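Side-chain contacts in metallo-beta-lactamase (Pseudomonas stutzeri, PDB 4ZEJ), which probably hydrolyses beta-lactam antibiotics, using a pair of bound zinc ions to open the ring and give a substituted beta-amino acid: residues 75-80 with 102-107; 14-19 with 59-64. All coordinates share one frame; numbering follows the deposited sequence.

Contact 1 of 2, residues 75-80 with 102-107; sequences THWHED and NHLLKE. With ZN (zinc ion), chain D; ZN (zinc ion), chain C.
Trp77 lays one face of its indole against Leu104 of helix 99-107. The tight part is this apolar seam. Leu104 CB stands 3.8 Å from the centroid of the five-membered ring and 19° off its normal, a CH-pi contact, and its CD1 reaches Trp77 CD1 at 3.5 Å, the two side chains crossing at about a right angle. Leu105, one residue on, works at the ring's edge: CD2 lies 4.0 Å from Trp77 CB and 3.3 Å from Trp77 O, a carbonyl that is hydrogen-bonded to Thr82. A broad flat indole suits this place because its two faces serve two neighbours. Opposite Leu104, His78 CD2 sits 3.3 Å above the indole plane, and Trp77 CZ2 in turn meets the imidazole at its edge. Trp77 CG takes the position between backbone N and carbonyl carbon (chi1 75°), which turns the ring toward the helix.

The other side is looser. Leu105 is buried, but Trp77 and Leu104 keep some exposure, and there the indole is also touched by Asn108 and Glu172.

Flanking the tryptophan are the ligands of the His-X-His-X-Asp motif: His76 NE2 and His78 ND1 bind one zinc ion, with His138 and a water also on that metal, and Asp80 OD2 binds the other with Cys157 and His199. The leucines suit their places by offering apolar C-H surface to the face and edge of the indole. Held between Leu104 and His78, the indole probably limits how far the His78 ring can turn, a restraint shared with the hydrogen bond between His78 NE2 and Glu172.

Contact 2 of 2, residues 14-19 with 59-64; sequences NIFLHT and VHWIRK
Phe16 and Trp61 form an edge-to-face aromatic pair that joins strand 15-24 to helix 52-64. The six-membered ring of Trp61 turns its edge to the phenyl face, with centroids 5.2 Å apart and planes at 63°. One atom does the touching: Trp61 CH2, at the far end of the indole, stands 3.8 Å above the Phe16 plane and over its centre. It is nearly equally distant from several ring carbons, Trp61 CH2 to Phe16 CG being 3.9 Å and Trp61 CH2 to Phe16 CE1 being 4.1 Å. In such a T-shaped pair the slightly positive rim hydrogens meet the electron-rich face, so the attraction is electrostatic as well as dispersive.

Reach explains the residue types. The nearest alpha carbons, Phe16 CA and Ile62 CA, are 10.7 Å apart, a gap these two aromatic side chains bridge, the indole reaching farthest with CH2. Trp61 CG lies opposite the backbone N (chi1 178°), which carries the indole outward from the helix toward the strand.

Strand 7-12 adds side-chain contacts: Ile8 touches Trp61 and Lys10 touches Phe16. On the helix, Val59 and Ile62 pack instead on Leu69 of strand 68-73.

Polar bonds serve each element separately: Phe16 is tied by backbone hydrogen bonding to Val36 of strand 30-39, whereas Arg63 N bonds to Val59 O within the helix.

Both rings remain partly exposed, at the margin of the layer between helix and sheet. A helix laid on the outer face of a mixed sheet in this way belongs to the alpha-beta-beta-alpha sandwich of metallo-beta-lactamases.

Contact 2 comes first along the chain and lies away from the metal site; contact 1 supplies three of the six protein ligands of the zinc pair, His138, Cys157 and His199 coming from elsewhere. Their centres are 23 Å apart and their nearest atoms about 7 Å, without touching. The seven-stranded sheet connects them: helix 52-64 leads into strand 68-73, after which come the zinc ligands, and helix 99-107 follows the parallel neighbour, strand 95-98. Asp47 is hydrogen-bonded through OD2 to Thr75 OG1 and weakly through its backbone O to His18 NE2. The two zinc ions, ZN of chain D and ZN of chain C, stand 4.2 Å apart, and segment 75-80 has ligands on both.

Contact 1 of 2, residues 75-80 with 102-107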
ATOM      1  N   THR A  75      -2.255  -2.155   3.279  1.00 21.70           N
ATOM      2  CA  THR A  75      -3.329  -1.228   2.873  1.00 21.64           C
ATOM      3  C   THR A  75      -4.583  -1.907   2.311  1.00 21.47           C
ATOM      4  O   THR A  75      -5.603  -1.254   2.146  1.00 22.21           O
ATOM      5  CB  THR A  75      -2.814  -0.162   1.896  1.00 21.37           C
ATOM      6  OG1 THR A  75      -2.277  -0.789   0.727  1.00 20.62           O
ATOM      7  CG2 THR A  75      -1.726   0.699   2.564  1.00 21.58           C
ATOM      8  N   HIS A  76      -4.503  -3.201   2.010  1.00 21.06           N
ATOM      9  CA  HIS A  76      -5.701  -4.068   1.925  1.00 21.84           C
ATOM     10  C   HIS A  76      -5.235  -5.520   2.021  1.00 21.88           C
ATOM     11  O   HIS A  76      -4.045  -5.759   2.150  1.00 21.83           O
ATOM     12  CB  HIS A  76      -6.612  -3.790   0.705  1.00 21.77           C
ATOM     13  CG  HIS A  76      -6.062  -4.230  -0.609  1.00 21.20           C
ATOM     14  ND1 HIS A  76      -5.117  -3.500  -1.295  1.00 20.70           N
ATOM     15  CD2 HIS A  76      -6.357  -5.289  -1.392  1.00 21.69           C
ATOM     16  CE1 HIS A  76      -4.834  -4.107  -2.428  1.00 20.78           C
ATOM     17  NE2 HIS A  76      -5.572  -5.192  -2.512  1.00 21.31           N
ATOM     18  N   TRP A  77      -6.149  -6.477   1.986  1.00 22.94           N
ATOM     19  CA  TRP A  77      -5.802  -7.859   2.372  1.00 23.83           C
ATOM     20  C   TRP A  77      -5.084  -8.705   1.320  1.00 23.78           C
ATOM     21  O   TRP A  77      -4.492  -9.729   1.663  1.00 24.49           O
ATOM     22  CB  TRP A  77      -7.028  -8.596   2.897  1.00 25.58           C
ATOM     23  CG  TRP A  77      -8.027  -9.037   1.863  1.00 26.25           C
ATOM     24  CD1 TRP A  77      -9.041  -8.303   1.333  1.00 26.29           C
ATOM     25  CD2 TRP A  77      -8.119 -10.339   1.265  1.00 27.35           C
ATOM     26  NE1 TRP A  77      -9.765  -9.063   0.443  1.00 27.35           N
ATOM     27  CE2 TRP A  77      -9.220 -10.317   0.384  1.00 27.91           C
ATOM     28  CE3 TRP A  77      -7.373 -11.519   1.388  1.00 28.11           C
ATOM     29  CZ2 TRP A  77      -9.589 -11.432  -0.388  1.00 29.59           C
ATOM     30  CZ3 TRP A  77      -7.749 -12.636   0.631  1.00 29.74           C
ATOM     31  CH2 TRP A  77      -8.845 -12.580  -0.243  1.00 30.32           C
ATOM     32  N   HIS A  78      -5.118  -8.301   0.053  1.00 23.24           N
ATOM     33  CA  HIS A  78      -4.582  -9.162  -1.009  1.00 23.71           C
ATOM     34  C   HIS A  78      -3.084  -9.383  -0.872  1.00 23.54           C
ATOM     35  O   HIS A  78      -2.379  -8.588  -0.238  1.00 22.15           O
ATOM     36  CB  HIS A  78      -4.916  -8.622  -2.401  1.00 23.52           C
ATOM     37  CG  HIS A  78      -6.374  -8.694  -2.736  1.00 24.63           C
ATOM     38  ND1 HIS A  78      -6.981  -7.847  -3.636  1.00 24.71           N
ATOM     39  CD2 HIS A  78      -7.349  -9.508  -2.274  1.00 25.96           C
ATOM     40  CE1 HIS A  78      -8.261  -8.161  -3.740  1.00 25.97           C
ATOM     41  NE2 HIS A  78      -8.511  -9.158  -2.914  1.00 26.66           N
ATOM     42  N   GLU A  79      -2.608 -10.454  -1.500  1.00 25.08           N
ATOM     43  CA  GLU A  79      -1.227 -10.925  -1.330  1.00 26.00           C
ATOM     44  C   GLU A  79      -0.139  -9.938  -1.742  1.00 24.87           C
ATOM     45  O   GLU A  79       0.951  -9.936  -1.143  1.00 24.54           O
ATOM     46  CB  GLU A  79      -1.016 -12.249  -2.072  1.00 29.06           C
ATOM     47  CG  GLU A  79      -1.734 -13.417  -1.418  1.00 32.05           C
ATOM     48  CD  GLU A  79      -1.537 -14.742  -2.142  1.00 35.49           C
ATOM     49  OE1 GLU A  79      -0.506 -14.919  -2.845  1.00 37.23           O
ATOM     50  OE2 GLU A  79      -2.409 -15.627  -1.993  1.00 39.32           O
ATOM     51  N   ASP A  80      -0.416  -9.088  -2.733  1.00 24.31           N
ATOM     52  CA  ASP A  80       0.563  -8.061  -3.118  1.00 24.23           C
ATOM     53  C   ASP A  80       0.805  -7.011  -2.019  1.00 23.54           C
ATOM     54  O   ASP A  80       1.785  -6.289  -2.088  1.00 23.65           O
ATOM     55  CB  ASP A  80       0.232  -7.390  -4.466  1.00 24.47           C
ATOM     56  CG  ASP A  80      -1.068  -6.622  -4.460  1.00 24.55           C
ATOM     57  OD1 ASP A  80      -2.060  -7.135  -3.939  1.00 25.64           O
ATOM     58  OD2 ASP A  80      -1.122  -5.515  -5.009  1.00 24.13           O
ATOM     59  N   ASN A 102      -7.718  -7.409   8.594  1.00 28.64           N
ATOM     60  CA  ASN A 102      -7.436  -8.603   9.411  1.00 30.20           C
ATOM     61  C   ASN A 102      -8.574  -9.634   9.388  1.00 31.26           C
ATOM     62  O   ASN A 102      -8.304 -10.840   9.345  1.00 30.99           O
ATOM     63  CB  ASN A 102      -7.068  -8.235  10.863  1.00 32.70           C
ATOM     64  CG  ASN A 102      -5.575  -8.356  11.155  1.00 33.62           C
ATOM     65  OD1 ASN A 102      -4.744  -8.550  10.262  1.00 32.42           O
ATOM     66  ND2 ASN A 102      -5.228  -8.249  12.431  1.00 36.95           N
ATOM     67  N   HIS A 103      -9.826  -9.166   9.401  1.00 32.84           N
ATOM     68  CA  HIS A 103     -10.993 -10.059   9.252  1.00 35.28           C
ATOM     69  C   HIS A 103     -10.961 -10.813   7.926  1.00 33.75           C
ATOM     70  O   HIS A 103     -11.185 -12.025   7.877  1.00 34.58           O
ATOM     71  CB  HIS A 103     -12.308  -9.272   9.363  1.00 38.43           C
ATOM     72  CG  HIS A 103     -13.534 -10.113   9.191  1.00 42.55           C
ATOM     73  ND1 HIS A 103     -13.985 -10.977  10.166  1.00 46.22           N
ATOM     74  CD2 HIS A 103     -14.409 -10.222   8.161  1.00 44.50           C
ATOM     75  CE1 HIS A 103     -15.080 -11.586   9.746  1.00 49.14           C
ATOM     76  NE2 HIS A 103     -15.359 -11.147   8.530  1.00 48.03           N
ATOM     77  N   LEU A 104     -10.668 -10.089   6.850  1.00 31.85           N
ATOM     78  CA  LEU A 104     -10.578 -10.695   5.523  1.00 31.59           C
ATOM     79  C   LEU A 104      -9.401 -11.658   5.385  1.00 30.45           C
ATOM     80  O   LEU A 104      -9.536 -12.678   4.715  1.00 31.60           O
ATOM     81  CB  LEU A 104     -10.537  -9.616   4.428  1.00 31.34           C
ATOM     82  CG  LEU A 104     -11.889  -8.928   4.200  1.00 33.33           C
ATOM     83  CD1 LEU A 104     -11.721  -7.601   3.469  1.00 33.47           C
ATOM     84  CD2 LEU A 104     -12.855  -9.831   3.447  1.00 36.19           C
ATOM     85  N   LEU A 105      -8.267 -11.352   6.022  1.00 29.23           N
ATOM     86  CA  LEU A 105      -7.142 -12.291   6.033  1.00 29.14           C
ATOM     87  C   LEU A 105      -7.559 -13.612   6.706  1.00 31.88           C
ATOM     88  O   LEU A 105      -7.376 -14.694   6.132  1.00 32.83           O
ATOM     89  CB  LEU A 105      -5.915 -11.694   6.720  1.00 28.22           C
ATOM     90  CG  LEU A 105      -5.217 -10.590   5.909  1.00 26.88           C
ATOM     91  CD1 LEU A 105      -4.246  -9.832   6.802  1.00 26.95           C
ATOM     92  CD2 LEU A 105      -4.516 -11.156   4.677  1.00 27.10           C
ATOM     93  N   LYS A 106      -8.154 -13.513   7.887  1.00 33.68           N
ATOM     94  CA  LYS A 106      -8.585 -14.715   8.625  1.00 37.90           C
ATOM     95  C   LYS A 106      -9.615 -15.547   7.847  1.00 40.02           C
ATOM     96  O   LYS A 106      -9.466 -16.769   7.730  1.00 41.43           O
ATOM     97  CB  LYS A 106      -9.109 -14.333  10.009  1.00 40.33           C
ATOM     98  CG  LYS A 106      -8.021 -13.835  10.946  1.00 41.00           C
ATOM     99  CD  LYS A 106      -8.571 -13.465  12.318  1.00 45.03           C
ATOM    100  CE  LYS A 106      -8.010 -12.137  12.809  1.00 44.91           C
ATOM    101  NZ  LYS A 106      -8.364 -11.908  14.241  1.00 49.41           N
ATOM    102  N   GLU A 107     -10.628 -14.875   7.293  1.00 40.16           N
ATOM    103  CA  GLU A 107     -11.672 -15.509   6.475  1.00 42.86           C
ATOM    104  C   GLU A 107     -11.091 -16.306   5.305  1.00 42.45           C
ATOM    105  O   GLU A 107     -11.622 -17.357   4.950  1.00 45.23           O
ATOM    106  CB  GLU A 107     -12.660 -14.440   5.960  1.00 44.09           C
ATOM    107  CG  GLU A 107     -13.754 -14.923   5.008  1.00 48.41           C
ATOM    108  CD  GLU A 107     -14.680 -15.970   5.616  1.00 53.57           C
ATOM    109  OE1 GLU A 107     -14.950 -15.889   6.834  1.00 55.76           O
ATOM    110  OE2 GLU A 107     -15.155 -16.876   4.885  1.00 57.07           O
TER
HETATM  111 ZN    ZN D 302      -6.115  -6.144  -4.372  1.00 23.06          ZN
HETATM  112 ZN    ZN C 301      -2.581  -4.407  -5.890  1.00 26.41          ZN
HETATM  113  O   HOH W   1      -6.269  -7.479  -6.505  1.00 40.78           O

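Contact 2 of 2, residues 14-19 with 59-64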
ATOM      1  N   ASN A  14      14.033  10.812   2.722  1.00 37.76           N
ATOM      2  CA  ASN A  14      13.403   9.938   3.714  1.00 36.65           C
ATOM      3  C   ASN A  14      12.336   8.973   3.184  1.00 33.62           C
ATOM      4  O   ASN A  14      11.733   8.257   3.976  1.00 33.10           O
ATOM      5  CB  ASN A  14      12.857  10.753   4.912  1.00 38.62           C
ATOM      6  CG  ASN A  14      13.960  11.349   5.764  1.00 41.54           C
ATOM      7  OD1 ASN A  14      14.988  10.719   5.975  1.00 42.37           O
ATOM      8  ND2 ASN A  14      13.742  12.555   6.277  1.00 43.90           N
ATOM      9  N   ILE A  15      12.125   8.917   1.870  1.00 31.95           N
ATOM     10  CA  ILE A  15      11.054   8.091   1.293  1.00 29.79           C
ATOM     11  C   ILE A  15      11.599   7.230   0.166  1.00 28.45           C
ATOM     12  O   ILE A  15      12.143   7.745  -0.819  1.00 28.78           O
ATOM     13  CB  ILE A  15       9.872   8.946   0.765  1.00 29.94           C
ATOM     14  CG1 ILE A  15       9.318   9.865   1.868  1.00 31.57           C
ATOM     15  CG2 ILE A  15       8.778   8.047   0.172  1.00 28.38           C
ATOM     16  CD1 ILE A  15       8.647   9.180   3.043  1.00 31.41           C
ATOM     17  N   PHE A  16      11.432   5.916   0.307  1.00 27.29           N
ATOM     18  CA  PHE A  16      11.922   4.962  -0.672  1.00 26.38           C
ATOM     19  C   PHE A  16      10.784   4.099  -1.187  1.00 24.70           C
ATOM     20  O   PHE A  16       9.932   3.663  -0.411  1.00 23.88           O
ATOM     21  CB  PHE A  16      13.006   4.088  -0.050  1.00 27.39           C
ATOM     22  CG  PHE A  16      14.231   4.866   0.352  1.00 29.76           C
ATOM     23  CD1 PHE A  16      15.316   4.961  -0.508  1.00 30.73           C
ATOM     24  CD2 PHE A  16      14.270   5.551   1.566  1.00 31.40           C
ATOM     25  CE1 PHE A  16      16.441   5.697  -0.155  1.00 33.17           C
ATOM     26  CE2 PHE A  16      15.385   6.305   1.926  1.00 33.82           C
ATOM     27  CZ  PHE A  16      16.473   6.375   1.067  1.00 34.81           C
ATOM     28  N   LEU A  17      10.791   3.871  -2.494  1.00 23.82           N
ATOM     29  CA  LEU A  17       9.819   3.013  -3.165  1.00 22.99           C
ATOM     30  C   LEU A  17      10.432   1.645  -3.334  1.00 22.23           C
ATOM     31  O   LEU A  17      11.555   1.531  -3.837  1.00 23.40           O
ATOM     32  CB  LEU A  17       9.508   3.594  -4.545  1.00 23.25           C
ATOM     33  CG  LEU A  17       8.508   2.818  -5.397  1.00 22.99           C
ATOM     34  CD1 LEU A  17       7.113   3.061  -4.877  1.00 23.31           C
ATOM     35  CD2 LEU A  17       8.639   3.274  -6.854  1.00 23.53           C
ATOM     36  N   HIS A  18       9.734   0.605  -2.874  1.00 21.48           N
ATOM     37  CA  HIS A  18      10.142  -0.757  -3.157  1.00 21.10           C
ATOM     38  C   HIS A  18       9.228  -1.368  -4.210  1.00 20.21           C
ATOM     39  O   HIS A  18       8.010  -1.201  -4.160  1.00 19.60           O
ATOM     40  CB  HIS A  18      10.303  -1.626  -1.892  1.00 21.60           C
ATOM     41  CG  HIS A  18       9.050  -1.903  -1.118  1.00 21.38           C
ATOM     42  ND1 HIS A  18       8.147  -2.879  -1.482  1.00 21.22           N
ATOM     43  CD2 HIS A  18       8.624  -1.433   0.079  1.00 21.95           C
ATOM     44  CE1 HIS A  18       7.190  -2.954  -0.577  1.00 21.56           C
ATOM     45  NE2 HIS A  18       7.460  -2.096   0.385  1.00 22.06           N
ATOM     46  N   THR A  19       9.843  -2.012  -5.195  1.00 20.27           N
ATOM     47  CA  THR A  19       9.138  -2.631  -6.307  1.00 20.03           C
ATOM     48  C   THR A  19       9.475  -4.111  -6.303  1.00 20.20           C
ATOM     49  O   THR A  19      10.654  -4.484  -6.302  1.00 20.58           O
ATOM     50  CB  THR A  19       9.539  -2.012  -7.660  1.00 20.49           C
ATOM     51  OG1 THR A  19       9.330  -0.598  -7.623  1.00 21.62           O
ATOM     52  CG2 THR A  19       8.698  -2.605  -8.793  1.00 20.47           C
ATOM     53  N   VAL A  59      14.027  -6.106   4.436  1.00 25.96           N
ATOM     54  CA  VAL A  59      14.360  -5.990   5.870  1.00 26.94           C
ATOM     55  C   VAL A  59      15.888  -5.944   6.076  1.00 28.21           C
ATOM     56  O   VAL A  59      16.398  -5.149   6.884  1.00 28.91           O
ATOM     57  CB  VAL A  59      13.680  -7.114   6.690  1.00 27.44           C
ATOM     58  CG1 VAL A  59      14.161  -7.136   8.131  1.00 28.64           C
ATOM     59  CG2 VAL A  59      12.159  -6.942   6.670  1.00 26.63           C
ATOM     60  N   HIS A  60      16.617  -6.767   5.332  1.00 28.44           N
ATOM     61  CA  HIS A  60      18.079  -6.743   5.375  1.00 29.84           C
ATOM     62  C   HIS A  60      18.644  -5.392   4.963  1.00 29.98           C
ATOM     63  O   HIS A  60      19.601  -4.924   5.566  1.00 30.34           O
ATOM     64  CB  HIS A  60      18.674  -7.849   4.495  1.00 30.60           C
ATOM     65  CG  HIS A  60      18.579  -9.208   5.096  1.00 31.64           C
ATOM     66  ND1 HIS A  60      19.433 -10.235   4.759  1.00 33.10           N
ATOM     67  CD2 HIS A  60      17.766  -9.698   6.063  1.00 31.66           C
ATOM     68  CE1 HIS A  60      19.136 -11.303   5.476  1.00 33.64           C
ATOM     69  NE2 HIS A  60      18.122 -11.003   6.266  1.00 32.65           N
ATOM     70  N   TRP A  61      18.054  -4.774   3.939  1.00 29.05           N
ATOM     71  CA  TRP A  61      18.489  -3.457   3.485  1.00 29.58           C
ATOM     72  C   TRP A  61      18.282  -2.397   4.573  1.00 30.21           C
ATOM     73  O   TRP A  61      19.176  -1.574   4.819  1.00 31.20           O
ATOM     74  CB  TRP A  61      17.773  -3.065   2.183  1.00 28.74           C
ATOM     75  CG  TRP A  61      18.119  -1.680   1.652  1.00 29.50           C
ATOM     76  CD1 TRP A  61      19.132  -1.358   0.798  1.00 30.69           C
ATOM     77  CD2 TRP A  61      17.424  -0.458   1.929  1.00 29.79           C
ATOM     78  NE1 TRP A  61      19.121  -0.009   0.536  1.00 31.47           N
ATOM     79  CE2 TRP A  61      18.082   0.569   1.218  1.00 30.83           C
ATOM     80  CE3 TRP A  61      16.325  -0.125   2.732  1.00 29.51           C
ATOM     81  CZ2 TRP A  61      17.673   1.907   1.278  1.00 31.63           C
ATOM     82  CZ3 TRP A  61      15.915   1.210   2.793  1.00 30.36           C
ATOM     83  CH2 TRP A  61      16.587   2.208   2.063  1.00 31.06           C
ATOM     84  N   ILE A  62      17.123  -2.440   5.228  1.00 29.27           N
ATOM     85  CA  ILE A  62      16.782  -1.495   6.294  1.00 30.38           C
ATOM     86  C   ILE A  62      17.804  -1.598   7.444  1.00 32.31           C
ATOM     87  O   ILE A  62      18.330  -0.577   7.923  1.00 33.11           O
ATOM     88  CB  ILE A  62      15.333  -1.734   6.799  1.00 29.44           C
ATOM     89  CG1 ILE A  62      14.333  -1.312   5.718  1.00 28.14           C
ATOM     90  CG2 ILE A  62      15.038  -0.949   8.073  1.00 30.61           C
ATOM     91  CD1 ILE A  62      12.910  -1.760   5.961  1.00 27.55           C
ATOM     92  N   ARG A  63      18.075  -2.831   7.866  1.00 32.98           N
ATOM     93  CA  ARG A  63      19.041  -3.104   8.959  1.00 35.46           C
ATOM     94  C   ARG A  63      20.488  -2.789   8.582  1.00 37.04           C
ATOM     95  O   ARG A  63      21.240  -2.232   9.405  1.00 38.13           O
ATOM     96  CB  ARG A  63      18.939  -4.565   9.441  1.00 36.04           C
ATOM     97  CG  ARG A  63      17.999  -4.807  10.612  1.00 37.01           C
ATOM     98  CD  ARG A  63      16.539  -4.696  10.260  1.00 36.28           C
ATOM     99  NE  ARG A  63      15.643  -4.907  11.410  1.00 37.36           N
ATOM    100  CZ  ARG A  63      15.069  -6.058  11.783  1.00 37.73           C
ATOM    101  NH1 ARG A  63      15.287  -7.203  11.141  1.00 37.70           N
ATOM    102  NH2 ARG A  63      14.263  -6.068  12.838  1.00 38.49           N
ATOM    103  N   LYS A  64      20.887  -3.159   7.363  1.00 37.10           N
ATOM    104  CA  LYS A  64      22.227  -2.840   6.837  1.00 39.65           C
ATOM    105  C   LYS A  64      22.543  -1.345   6.937  1.00 39.77           C
ATOM    106  O   LYS A  64      23.664  -0.965   7.277  1.00 41.08           O
ATOM    107  CB  LYS A  64      22.364  -3.270   5.372  1.00 40.89           C
ATOM    108  CG  LYS A  64      23.739  -3.805   4.974  1.00 44.38           C
ATOM    109  CD  LYS A  64      23.619  -4.877   3.884  1.00 45.46           C
ATOM    110  CE  LYS A  64      22.937  -6.138   4.428  1.00 45.63           C
ATOM    111  NZ  LYS A  64      22.918  -7.300   3.501  1.00 46.47           N
TER